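Local coordinates for VC0179-like protein (Escherichia coli, PDB 4XJ6), which probably joins ATP and GTP into a cyclic GMP-AMP dinucleotide, as a bacterial homologue of cyclic GMP-AMP synthase with bound magnesium ions, at residues K283-A288 with E364-L369; G293-I298 with R360-T365; T321-A326 with A375-E380; N6-H11 with R387-A392. All blocks are in the same frame, centred on the assembly; numbering follows the deposited sequence.

Interaction 1. Residues K283-A288 with E364-L369. With GH3 (3'-deoxy-guanosine-5'-triphosphate), chain D.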
# COMPACT_ATOMS: atom_id res chain seq x y z
N LYS A 283 5.26 7.05 10.43
CA LYS A 283 4.81 7.28 9.06
C LYS A 283 4.48 8.75 8.85
O LYS A 283 4.70 9.29 7.77
CB LYS A 283 3.60 6.40 8.75
CG LYS A 283 3.92 4.92 8.66
CD LYS A 283 2.66 4.07 8.62
CE LYS A 283 1.84 4.34 7.37
NZ LYS A 283 0.65 3.43 7.29
N ALA A 284 3.94 9.38 9.89
CA ALA A 284 3.67 10.81 9.87
C ALA A 284 4.98 11.59 9.75
O ALA A 284 5.07 12.56 9.01
CB ALA A 284 2.91 11.23 11.11
N TRP A 285 5.99 11.14 10.49
CA TRP A 285 7.32 11.74 10.41
C TRP A 285 7.88 11.61 9.00
O TRP A 285 8.47 12.56 8.48
CB TRP A 285 8.27 11.09 11.42
CG TRP A 285 9.72 11.35 11.12
CD1 TRP A 285 10.44 12.45 11.48
CD2 TRP A 285 10.62 10.50 10.40
NE1 TRP A 285 11.73 12.33 11.03
CE2 TRP A 285 11.87 11.14 10.36
CE3 TRP A 285 10.49 9.25 9.78
CZ2 TRP A 285 12.98 10.59 9.74
CZ3 TRP A 285 11.60 8.70 9.16
CH2 TRP A 285 12.83 9.37 9.14
N ARG A 286 7.69 10.44 8.39
CA ARG A 286 8.15 10.21 7.03
C ARG A 286 7.44 11.13 6.05
O ARG A 286 8.07 11.70 5.16
CB ARG A 286 7.93 8.74 6.63
CG ARG A 286 8.28 8.43 5.17
CD ARG A 286 7.03 8.28 4.30
NE ARG A 286 6.56 6.90 4.25
CZ ARG A 286 5.32 6.52 4.55
NH1 ARG A 286 4.41 7.42 4.90
NH2 ARG A 286 4.99 5.24 4.48
N ASP A 287 6.13 11.27 6.22
CA ASP A 287 5.33 12.11 5.34
C ASP A 287 5.70 13.58 5.48
O ASP A 287 5.56 14.36 4.54
CB ASP A 287 3.84 11.91 5.60
CG ASP A 287 3.36 10.53 5.22
OD1 ASP A 287 4.11 9.82 4.52
OD2 ASP A 287 2.24 10.15 5.62
N ALA A 288 6.17 13.96 6.67
CA ALA A 288 6.57 15.33 6.94
C ALA A 288 7.94 15.64 6.33
O ALA A 288 8.15 16.73 5.79
CB ALA A 288 6.59 15.58 8.44
N GLU A 364 20.53 9.20 7.45
CA GLU A 364 20.98 10.47 8.01
C GLU A 364 19.80 11.36 8.36
O GLU A 364 19.89 12.20 9.25
CB GLU A 364 21.93 11.18 7.04
CG GLU A 364 23.24 10.45 6.83
CD GLU A 364 24.34 11.35 6.29
OE1 GLU A 364 24.18 12.58 6.38
OE2 GLU A 364 25.35 10.82 5.77
N THR A 365 18.69 11.18 7.64
CA THR A 365 17.46 11.89 7.98
C THR A 365 16.87 11.32 9.26
O THR A 365 16.36 12.05 10.11
CB THR A 365 16.40 11.79 6.85
OG1 THR A 365 16.92 12.38 5.65
CG2 THR A 365 15.12 12.51 7.25
N MET A 366 16.96 10.00 9.40
CA MET A 366 16.48 9.30 10.59
C MET A 366 17.25 9.73 11.83
O MET A 366 16.67 9.89 12.91
CB MET A 366 16.60 7.79 10.42
CG MET A 366 15.63 7.20 9.42
SD MET A 366 15.81 5.41 9.27
CE MET A 366 14.42 5.06 8.21
N GLU A 367 18.56 9.92 11.68
CA GLU A 367 19.41 10.33 12.79
C GLU A 367 19.01 11.71 13.32
O GLU A 367 19.27 12.04 14.47
CB GLU A 367 20.87 10.32 12.37
CG GLU A 367 21.44 8.93 12.13
CD GLU A 367 22.78 8.94 11.42
OE1 GLU A 367 23.11 9.97 10.80
OE2 GLU A 367 23.51 7.93 11.49
N GLY A 368 18.38 12.51 12.47
CA GLY A 368 17.96 13.84 12.86
C GLY A 368 16.77 13.85 13.81
O GLY A 368 16.58 14.81 14.55
N LEU A 369 15.98 12.78 13.78
CA LEU A 369 14.75 12.71 14.56
C LEU A 369 14.97 12.78 16.07
O LEU A 369 14.29 13.53 16.77
CB LEU A 369 13.97 11.44 14.22
CG LEU A 369 12.68 11.24 15.02
CD1 LEU A 369 11.76 12.44 14.88
CD2 LEU A 369 11.97 9.96 14.61
PG GH3 D . 0.68 3.28 3.74
O1G GH3 D . 1.86 4.21 3.69
O2G GH3 D . 0.22 2.93 2.35
O3G GH3 D . -0.46 3.96 4.47
O3B GH3 D . 1.13 1.96 4.54
PB GH3 D . 0.95 0.47 3.94
O1B GH3 D . 0.92 -0.52 5.07
O2B GH3 D . -0.32 0.33 3.14
O3A GH3 D . 2.27 0.23 3.04
PA GH3 D . 2.23 0.08 1.44
O1A GH3 D . 3.55 0.55 0.88
O2A GH3 D . 1.08 0.84 0.83
O5' GH3 D . 2.04 -1.49 1.14
C5' GH3 D . 0.78 -2.11 1.25
C4' GH3 D . 0.97 -3.62 1.31
O4' GH3 D . 1.81 -4.03 0.26
C3' GH3 D . 1.62 -4.09 2.60
C2' GH3 D . 2.43 -5.29 2.15
O2' GH3 D . 1.68 -6.47 2.35
C1' GH3 D . 2.65 -5.09 0.66
N9 GH3 D . 4.04 -4.66 0.45
C8 GH3 D . 4.44 -3.38 0.17
N7 GH3 D . 5.79 -3.36 0.03
C5 GH3 D . 6.25 -4.62 0.22
C6 GH3 D . 7.53 -5.17 0.19
O6 GH3 D . 8.50 -4.45 -0.04
N1 GH3 D . 7.70 -6.51 0.42
C2 GH3 D . 6.61 -7.32 0.68
N2 GH3 D . 6.79 -8.62 0.90
N3 GH3 D . 5.35 -6.77 0.71
C4 GH3 D . 5.16 -5.45 0.48
O HOH W 1 14.27 13.90 11.27

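Interaction 2. Residues G293-I298 with R360-T365. With GH3 (3'-deoxy-guanosine-5'-triphosphate), chain D.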
# COMPACT_ATOMS: atom_id res chain seq x y z
N GLY A 293 8.59 9.88 -1.67
CA GLY A 293 9.72 9.01 -1.40
C GLY A 293 9.94 8.77 0.08
O GLY A 293 9.01 8.86 0.89
N GLY A 294 11.19 8.47 0.45
CA GLY A 294 11.52 8.12 1.81
C GLY A 294 11.35 6.63 2.03
O GLY A 294 10.93 5.91 1.12
N PRO A 295 11.66 6.15 3.24
CA PRO A 295 11.54 4.72 3.54
C PRO A 295 10.09 4.23 3.46
O PRO A 295 9.16 4.95 3.85
CB PRO A 295 12.05 4.62 4.97
CG PRO A 295 11.78 5.96 5.56
CD PRO A 295 12.03 6.93 4.43
N SER A 296 9.90 3.03 2.94
CA SER A 296 8.56 2.46 2.81
C SER A 296 7.91 2.25 4.17
O SER A 296 8.59 2.14 5.19
CB SER A 296 8.62 1.13 2.06
OG SER A 296 9.37 0.17 2.78
N SER A 297 6.58 2.19 4.17
CA SER A 297 5.83 1.94 5.40
C SER A 297 6.19 0.59 6.00
O SER A 297 6.28 0.46 7.22
CB SER A 297 4.33 2.01 5.13
OG SER A 297 3.91 3.34 4.87
N ILE A 298 6.41 -0.40 5.15
CA ILE A 298 6.68 -1.76 5.62
C ILE A 298 8.03 -1.85 6.34
O ILE A 298 8.17 -2.56 7.34
CB ILE A 298 6.62 -2.79 4.45
CG1 ILE A 298 6.84 -4.21 4.97
CG2 ILE A 298 7.63 -2.46 3.35
CD1 ILE A 298 5.80 -4.65 5.96
N ARG A 360 21.71 6.10 2.44
CA ARG A 360 22.37 6.95 3.43
C ARG A 360 21.57 8.21 3.72
O ARG A 360 21.49 8.66 4.86
CB ARG A 360 23.79 7.31 2.98
CG ARG A 360 24.74 6.13 2.89
CD ARG A 360 24.62 5.24 4.12
NE ARG A 360 24.84 5.96 5.36
CZ ARG A 360 24.65 5.45 6.57
NH1 ARG A 360 24.22 4.20 6.71
NH2 ARG A 360 24.88 6.18 7.65
N ALA A 361 20.98 8.78 2.67
CA ALA A 361 20.15 9.98 2.81
C ALA A 361 19.00 9.71 3.76
O ALA A 361 18.63 10.57 4.57
CB ALA A 361 19.64 10.43 1.46
N ILE A 362 18.43 8.51 3.67
CA ILE A 362 17.34 8.10 4.54
C ILE A 362 17.82 7.96 5.99
O ILE A 362 17.18 8.46 6.92
CB ILE A 362 16.73 6.76 4.08
CG1 ILE A 362 16.04 6.93 2.72
CG2 ILE A 362 15.76 6.23 5.11
CD1 ILE A 362 15.46 5.64 2.17
N VAL A 363 18.94 7.27 6.18
CA VAL A 363 19.48 7.01 7.51
C VAL A 363 19.92 8.30 8.20
O VAL A 363 19.69 8.47 9.40
CB VAL A 363 20.68 6.04 7.45
CG1 VAL A 363 21.22 5.75 8.84
CG2 VAL A 363 20.28 4.75 6.75
N GLU A 364 20.53 9.20 7.45
CA GLU A 364 20.98 10.47 8.01
C GLU A 364 19.80 11.36 8.36
O GLU A 364 19.89 12.20 9.25
CB GLU A 364 21.93 11.18 7.04
CG GLU A 364 23.24 10.45 6.83
CD GLU A 364 24.34 11.35 6.29
OE1 GLU A 364 24.18 12.58 6.38
OE2 GLU A 364 25.35 10.82 5.77
N THR A 365 18.69 11.18 7.64
CA THR A 365 17.46 11.89 7.98
C THR A 365 16.87 11.32 9.26
O THR A 365 16.36 12.05 10.11
CB THR A 365 16.40 11.79 6.85
OG1 THR A 365 16.92 12.38 5.65
CG2 THR A 365 15.12 12.51 7.25
PG GH3 D . 0.68 3.28 3.74
O1G GH3 D . 1.86 4.21 3.69
O2G GH3 D . 0.22 2.93 2.35
O3G GH3 D . -0.46 3.96 4.47
O3B GH3 D . 1.13 1.96 4.54
PB GH3 D . 0.95 0.47 3.94
O1B GH3 D . 0.92 -0.52 5.07
O2B GH3 D . -0.32 0.33 3.14
O3A GH3 D . 2.27 0.23 3.04
PA GH3 D . 2.23 0.08 1.44
O1A GH3 D . 3.55 0.55 0.88
O2A GH3 D . 1.08 0.84 0.83
O5' GH3 D . 2.04 -1.49 1.14
C5' GH3 D . 0.78 -2.11 1.25
C4' GH3 D . 0.97 -3.62 1.31
O4' GH3 D . 1.81 -4.03 0.26
C3' GH3 D . 1.62 -4.09 2.60
C2' GH3 D . 2.43 -5.29 2.15
O2' GH3 D . 1.68 -6.47 2.35
C1' GH3 D . 2.65 -5.09 0.66
N9 GH3 D . 4.04 -4.66 0.45
C8 GH3 D . 4.44 -3.38 0.17
N7 GH3 D . 5.79 -3.36 0.03
C5 GH3 D . 6.25 -4.62 0.22
C6 GH3 D . 7.53 -5.17 0.19
O6 GH3 D . 8.50 -4.45 -0.04
N1 GH3 D . 7.70 -6.51 0.42
C2 GH3 D . 6.61 -7.32 0.68
N2 GH3 D . 6.79 -8.62 0.90
N3 GH3 D . 5.35 -6.77 0.71
C4 GH3 D . 5.16 -5.45 0.48

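Interaction 3. Residues T321-A326 with A375-E380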
# COMPACT_ATOMS: atom_id res chain seq x y z
N THR A 321 8.79 6.18 24.68
CA THR A 321 8.82 5.14 23.66
C THR A 321 9.25 5.67 22.29
O THR A 321 10.07 5.05 21.61
CB THR A 321 7.44 4.46 23.52
OG1 THR A 321 7.13 3.77 24.73
CG2 THR A 321 7.44 3.47 22.36
N MET A 322 8.72 6.83 21.90
CA MET A 322 9.09 7.45 20.64
C MET A 322 10.56 7.88 20.65
O MET A 322 11.24 7.82 19.63
CB MET A 322 8.20 8.66 20.33
CG MET A 322 6.80 8.29 19.86
SD MET A 322 6.81 7.28 18.37
CE MET A 322 7.55 8.41 17.19
N LYS A 323 11.03 8.30 21.82
CA LYS A 323 12.43 8.68 21.99
C LYS A 323 13.33 7.45 21.86
O LYS A 323 14.41 7.52 21.27
CB LYS A 323 12.65 9.35 23.34
CG LYS A 323 12.21 10.81 23.38
CD LYS A 323 12.15 11.32 24.81
CE LYS A 323 13.47 11.12 25.53
NZ LYS A 323 13.36 11.46 26.98
N LEU A 324 12.87 6.33 22.41
CA LEU A 324 13.58 5.06 22.28
C LEU A 324 13.68 4.64 20.82
O LEU A 324 14.75 4.25 20.35
CB LEU A 324 12.88 3.97 23.10
CG LEU A 324 13.35 2.54 22.87
CD1 LEU A 324 14.80 2.37 23.31
CD2 LEU A 324 12.44 1.55 23.58
N ILE A 325 12.56 4.73 20.12
CA ILE A 325 12.48 4.36 18.72
C ILE A 325 13.38 5.24 17.85
O ILE A 325 14.13 4.74 17.01
CB ILE A 325 11.03 4.44 18.21
CG1 ILE A 325 10.20 3.31 18.82
CG2 ILE A 325 10.98 4.38 16.69
CD1 ILE A 325 8.74 3.40 18.49
N ALA A 326 13.31 6.55 18.07
CA ALA A 326 14.08 7.52 17.30
C ALA A 326 15.58 7.28 17.45
O ALA A 326 16.34 7.35 16.48
CB ALA A 326 13.73 8.94 17.71
N ALA A 375 15.20 18.24 21.88
CA ALA A 375 15.23 19.69 21.90
C ALA A 375 13.87 20.22 22.30
O ALA A 375 13.75 21.18 23.07
CB ALA A 375 15.64 20.24 20.54
N ALA A 376 12.83 19.57 21.78
CA ALA A 376 11.45 19.89 22.13
C ALA A 376 11.22 19.68 23.62
O ALA A 376 10.67 20.54 24.31
CB ALA A 376 10.49 19.04 21.32
N GLU A 377 11.65 18.52 24.10
CA GLU A 377 11.55 18.14 25.51
C GLU A 377 12.22 19.17 26.43
O GLU A 377 11.75 19.43 27.54
CB GLU A 377 12.18 16.76 25.70
CG GLU A 377 12.42 16.36 27.14
CD GLU A 377 12.98 14.95 27.25
OE1 GLU A 377 12.38 14.03 26.66
OE2 GLU A 377 14.01 14.78 27.93
N GLN A 378 13.31 19.76 25.95
CA GLN A 378 14.10 20.69 26.75
C GLN A 378 13.91 22.14 26.34
O GLN A 378 14.65 23.02 26.78
CB GLN A 378 15.57 20.30 26.69
CG GLN A 378 15.90 18.99 27.39
CD GLN A 378 17.21 18.39 26.94
OE1 GLN A 378 17.36 18.02 25.78
NE2 GLN A 378 18.16 18.29 27.85
N SER A 379 12.92 22.40 25.48
CA SER A 379 12.56 23.76 25.11
C SER A 379 12.13 24.54 26.34
O SER A 379 11.44 24.01 27.22
CB SER A 379 11.45 23.77 24.06
OG SER A 379 11.89 23.19 22.85
N GLU A 380 12.53 25.81 26.41
CA GLU A 380 12.28 26.63 27.59
C GLU A 380 10.80 27.00 27.72
O GLU A 380 10.27 27.04 28.83
CB GLU A 380 13.14 27.89 27.55
CG GLU A 380 13.92 28.14 28.83
CD GLU A 380 15.23 28.85 28.57
OE1 GLU A 380 15.22 30.07 28.34
OE2 GLU A 380 16.28 28.17 28.60

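Interaction 4. Residues N6-H11 with R387-A392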
# COMPACT_ATOMS: atom_id res chain seq x y z
N ASN A 6 2.85 13.14 26.00
CA ASN A 6 1.85 12.07 25.93
C ASN A 6 0.49 12.55 25.42
O ASN A 6 -0.20 11.83 24.69
CB ASN A 6 1.68 11.42 27.30
CG ASN A 6 2.82 10.47 27.63
OD1 ASN A 6 3.42 9.87 26.74
ND2 ASN A 6 3.12 10.33 28.92
N ASN A 7 0.10 13.76 25.81
CA ASN A 7 -1.15 14.34 25.35
C ASN A 7 -1.02 14.95 23.95
O ASN A 7 -1.98 14.97 23.18
CB ASN A 7 -1.66 15.40 26.33
CG ASN A 7 -2.55 14.81 27.41
OD1 ASN A 7 -3.75 14.65 27.22
ND2 ASN A 7 -1.95 14.47 28.55
N TYR A 8 0.18 15.44 23.63
CA TYR A 8 0.48 15.89 22.28
C TYR A 8 0.22 14.74 21.31
O TYR A 8 -0.36 14.93 20.24
CB TYR A 8 1.93 16.37 22.18
CG TYR A 8 2.45 16.54 20.76
CD1 TYR A 8 2.36 17.77 20.12
CD2 TYR A 8 3.04 15.49 20.07
CE1 TYR A 8 2.84 17.94 18.83
CE2 TYR A 8 3.51 15.65 18.78
CZ TYR A 8 3.41 16.88 18.17
OH TYR A 8 3.88 17.05 16.88
N TYR A 9 0.64 13.55 21.71
CA TYR A 9 0.54 12.36 20.87
C TYR A 9 -0.88 11.78 20.79
O TYR A 9 -1.36 11.45 19.71
CB TYR A 9 1.50 11.28 21.36
CG TYR A 9 2.95 11.51 21.02
CD1 TYR A 9 3.37 11.61 19.70
CD2 TYR A 9 3.92 11.59 22.02
CE1 TYR A 9 4.70 11.82 19.38
CE2 TYR A 9 5.25 11.79 21.71
CZ TYR A 9 5.63 11.90 20.39
OH TYR A 9 6.96 12.10 20.06
N SER A 10 -1.54 11.66 21.94
CA SER A 10 -2.71 10.79 22.04
C SER A 10 -4.02 11.44 22.47
O SER A 10 -5.03 10.75 22.60
CB SER A 10 -2.40 9.66 23.02
OG SER A 10 -2.18 10.18 24.32
N HIS A 11 -4.03 12.76 22.69
CA HIS A 11 -5.26 13.41 23.14
C HIS A 11 -6.33 13.35 22.05
O HIS A 11 -6.03 13.52 20.87
CB HIS A 11 -4.99 14.87 23.53
CG HIS A 11 -6.08 15.47 24.37
ND1 HIS A 11 -6.93 16.45 23.90
CD2 HIS A 11 -6.45 15.24 25.65
CE1 HIS A 11 -7.78 16.79 24.85
NE2 HIS A 11 -7.51 16.07 25.92
N ARG A 387 6.45 23.91 18.40
CA ARG A 387 7.08 24.24 17.12
C ARG A 387 8.27 23.33 16.83
O ARG A 387 8.57 23.05 15.67
CB ARG A 387 7.54 25.70 17.11
CG ARG A 387 6.42 26.72 17.04
CD ARG A 387 6.98 28.09 16.67
NE ARG A 387 8.13 28.44 17.50
CZ ARG A 387 8.05 29.15 18.62
NH1 ARG A 387 6.88 29.59 19.04
NH2 ARG A 387 9.15 29.42 19.31
N LYS A 388 8.95 22.88 17.88
CA LYS A 388 10.14 22.07 17.71
C LYS A 388 9.80 20.64 17.33
O LYS A 388 10.34 20.09 16.37
CB LYS A 388 10.98 22.08 18.98
CG LYS A 388 12.43 21.70 18.75
CD LYS A 388 13.07 22.68 17.77
CE LYS A 388 14.34 22.12 17.16
NZ LYS A 388 15.04 23.11 16.30
N ILE A 389 8.89 20.02 18.08
CA ILE A 389 8.49 18.64 17.82
C ILE A 389 7.68 18.55 16.52
O ILE A 389 7.60 17.49 15.90
CB ILE A 389 7.67 18.06 18.99
CG1 ILE A 389 7.51 16.55 18.85
CG2 ILE A 389 6.32 18.75 19.09
CD1 ILE A 389 6.99 15.86 20.08
N ASN A 390 7.09 19.68 16.11
CA ASN A 390 6.35 19.74 14.86
C ASN A 390 7.29 19.86 13.66
O ASN A 390 6.84 19.86 12.51
CB ASN A 390 5.37 20.91 14.87
CG ASN A 390 4.06 20.56 15.54
OD1 ASN A 390 3.88 19.44 16.03
ND2 ASN A 390 3.13 21.51 15.56
N GLU A 391 8.58 19.96 13.92
CA GLU A 391 9.56 19.90 12.84
C GLU A 391 9.74 18.44 12.43
O GLU A 391 10.20 18.15 11.33
CB GLU A 391 10.90 20.50 13.27
CG GLU A 391 10.85 22.00 13.52
CD GLU A 391 12.17 22.56 13.99
OE1 GLU A 391 13.22 21.95 13.68
OE2 GLU A 391 12.17 23.60 14.68
N ALA A 392 9.37 17.54 13.34
CA ALA A 392 9.48 16.11 13.10
C ALA A 392 8.22 15.55 12.45
O ALA A 392 8.29 14.80 11.47
CB ALA A 392 9.77 15.39 14.40

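Interaction 1. Residues K283-A288 with E364-L369
The indole of Trp285 has Leu369 over one face and Thr365 at its edge. Leu369 CD2 stands 4.2 Å from the centroid of the five-membered ring of Trp285 and only 4° off the ring normal, a CH-pi contact, while its other methyl, CD1, reaches Trp285 CD1 at 3.6 Å. At the edge, Trp285 NE1 donates to a water 3.0 Å away, which in turn donates to the carbonyl O of Thr365; this bridge satisfies the single polar atom of a buried indole and, with the packing, should restrict the ring's rotation. Met366 crosses the far end of the indole at about a right angle, its CG 3.6 Å from Trp285 CH2. With CG anti to the backbone N (chi1 163°), Trp285 spans a wide gap: the axes of segments 283-288 and 364-369 come no closer than 11.7 Å, their directions 118° apart. A large flat residue therefore suits this place, and the branched end of leucine suits its face. On the other flank of helix 274-289, Lys283 NZ binds O3G of the nucleotide at 3.1 Å and O3B at 3.2 Å, and gives a further hydrogen bond to the carbonyl O of Thr117. Aromatic packing on one side of a helix and a triphosphate-binding lysine on the other mark the part of the C-terminal helical domain bordering the nucleotide pocket of a cGAS-like nucleotidyltransferase.

Interaction 2. Residues G293-I298 with R360-T365
Ile362 rests on Pro295, where the turn before helix 297-310 meets helix 357-377 in the C-terminal domain of this cGAS-like nucleotidyltransferase. From CB, which points toward the turn, the isoleucine forks. Its CG2 branch, anti to the backbone N, lies against the proline ring, 3.9 Å from Pro295 CD and 4.0 Å from Pro295 CG. The other branch runs through CG1 and extends (chi2 178°) until Ile362 CD1 comes within 4.2 Å of Gly294 C and 4.0 Å of Pro295 N. The two side chains slide past each other in opposite directions, and because the isoleucine is beta-branched, one arm meets the ring while the other meets the peptide link that precedes it. Only 106 Å² is buried, a light contact without polar bonds between the segments. A rigid proline suits the approach to a helix, and the residues before it adopt positive phi (86° at Gly293, 88° at Gly294), angles readily reached by glycine. Ser296 then takes the N-cap position of helix 297-310, its side chain capping a backbone N. Beyond it the start of the helix reaches the nucleotide: Ser297 belongs to the pocket, although the exact place of its hydroxyl is less sure, and Ile298 CG2 approaches N7 of the guanine at 3.9 Å. On the opposite segment, the hydroxyl of Thr365 folds back on its own backbone: Thr365 OG1 donates to Ala361 O at 2.7 Å, while Thr365 N reaches the same oxygen from the other face of its carbonyl plane.

Interaction 3. Residues T321-A326 with A375-E380
A salt bridge between Lys323 and Glu377 carries this contact. Lys323 NZ donates to Glu377 OE1 at 2.8 Å and meets its syn lone pair, on the side of the second oxygen, OE2, which stays 3.5 Å from the ammonium. The chains cross at about a right angle: Glu377 extends straight out beyond CG, whereas Lys323 bends at chi3 (55°), which swings CE and NZ round the carboxylate oxygen; Lys323 CD and CE both lie 3.3 Å from Glu377 OE1. Two long, flexible charged residues suit this place because the backbones are far apart, with 10.1 Å between Lys323 CA and Glu377 CA. Being at the surface, the pair probably gains only modest stability from its charges. Behind the carboxylate the helix is ending, for Gln378 is the first residue to leave helical angles, and Ser379 OG turns back to donate to Ala375 O at 2.7 Å. The side chain of Lys323 touches Leu374, and that of Glu377 touches Pro2. The bridge thus ties helix 318-335 to the C-terminal end of helix 357-377, beside the N-terminal residues of the chain, with helix 382-393 packed against Ala376.

Interaction 4. Residues N6-H11 with R387-A392
Tyr8 and Asn390 supply the polar part of this contact. Tyr8 OH donates to Asn390 OD1 over a short 2.5 Å, approaching nearly along the C=O axis with a C=O...O angle of 171°. The oxygen lies at the ring edge, in its plane, although the ring and amide planes are turned 44° apart. The amide is held at both ends, since Asn390 ND2 donates to the carbonyl of Val397; an asparagine, with an acceptor and a donor on one short stem, suits this double task. The apolar part centres on Ile389, whose two branches both reach Tyr8. Its CG2 comes to 3.6 Å from Tyr8 CZ, and its CD1 makes an off-centre CH-pi contact, 4.2 Å from the centroid of the Tyr8 ring. CG1 of Ile389 stands anti to the backbone N (chi1 -168°), which carries CD1 to where it touches both tyrosines, meeting Tyr9 OH at 3.8 Å. Among the aromatics themselves, Tyr8 CD2 sits 3.9 Å above the plane of the Tyr9 ring, toward its rim, and Tyr9 stacks in turn with Phe281 of helix 274-289. The axes of helix 6-10 and segment 387-392 come no closer than 12.6 Å, a separation that calls for side chains as long as tyrosine. The chemistry implies an N-terminal helix fastened to the C-terminal domain by a largely apolar interface with one directional bond, which gives the buried Tyr8 hydroxyl a partner and sets the ring's position against Ile389.

In the fold
All four contacts lie in or against the C-terminal helical domain; interactions 1 and 2 border the bound 3'-deoxy-GTP, and interactions 3 and 4 lie farther out. Interactions 1 and 2, with centres 8 Å apart, share Glu364 and Thr365 of helix 357-377; Met366 CE also touches Pro295 CG at 3.8 Å. Interaction 3 uses the far end of the same helix, its centre 13 Å from that of interaction 1, and Leu369 CG packs on Ala326 CB at 3.7 Å. Interaction 4 brings the N-terminal helix alongside: its centre is 10 Å from that of interaction 3, and Tyr9 OH meets Met322 CB at 3.7 Å. Packing thus runs continuously from the pocket to the chain termini.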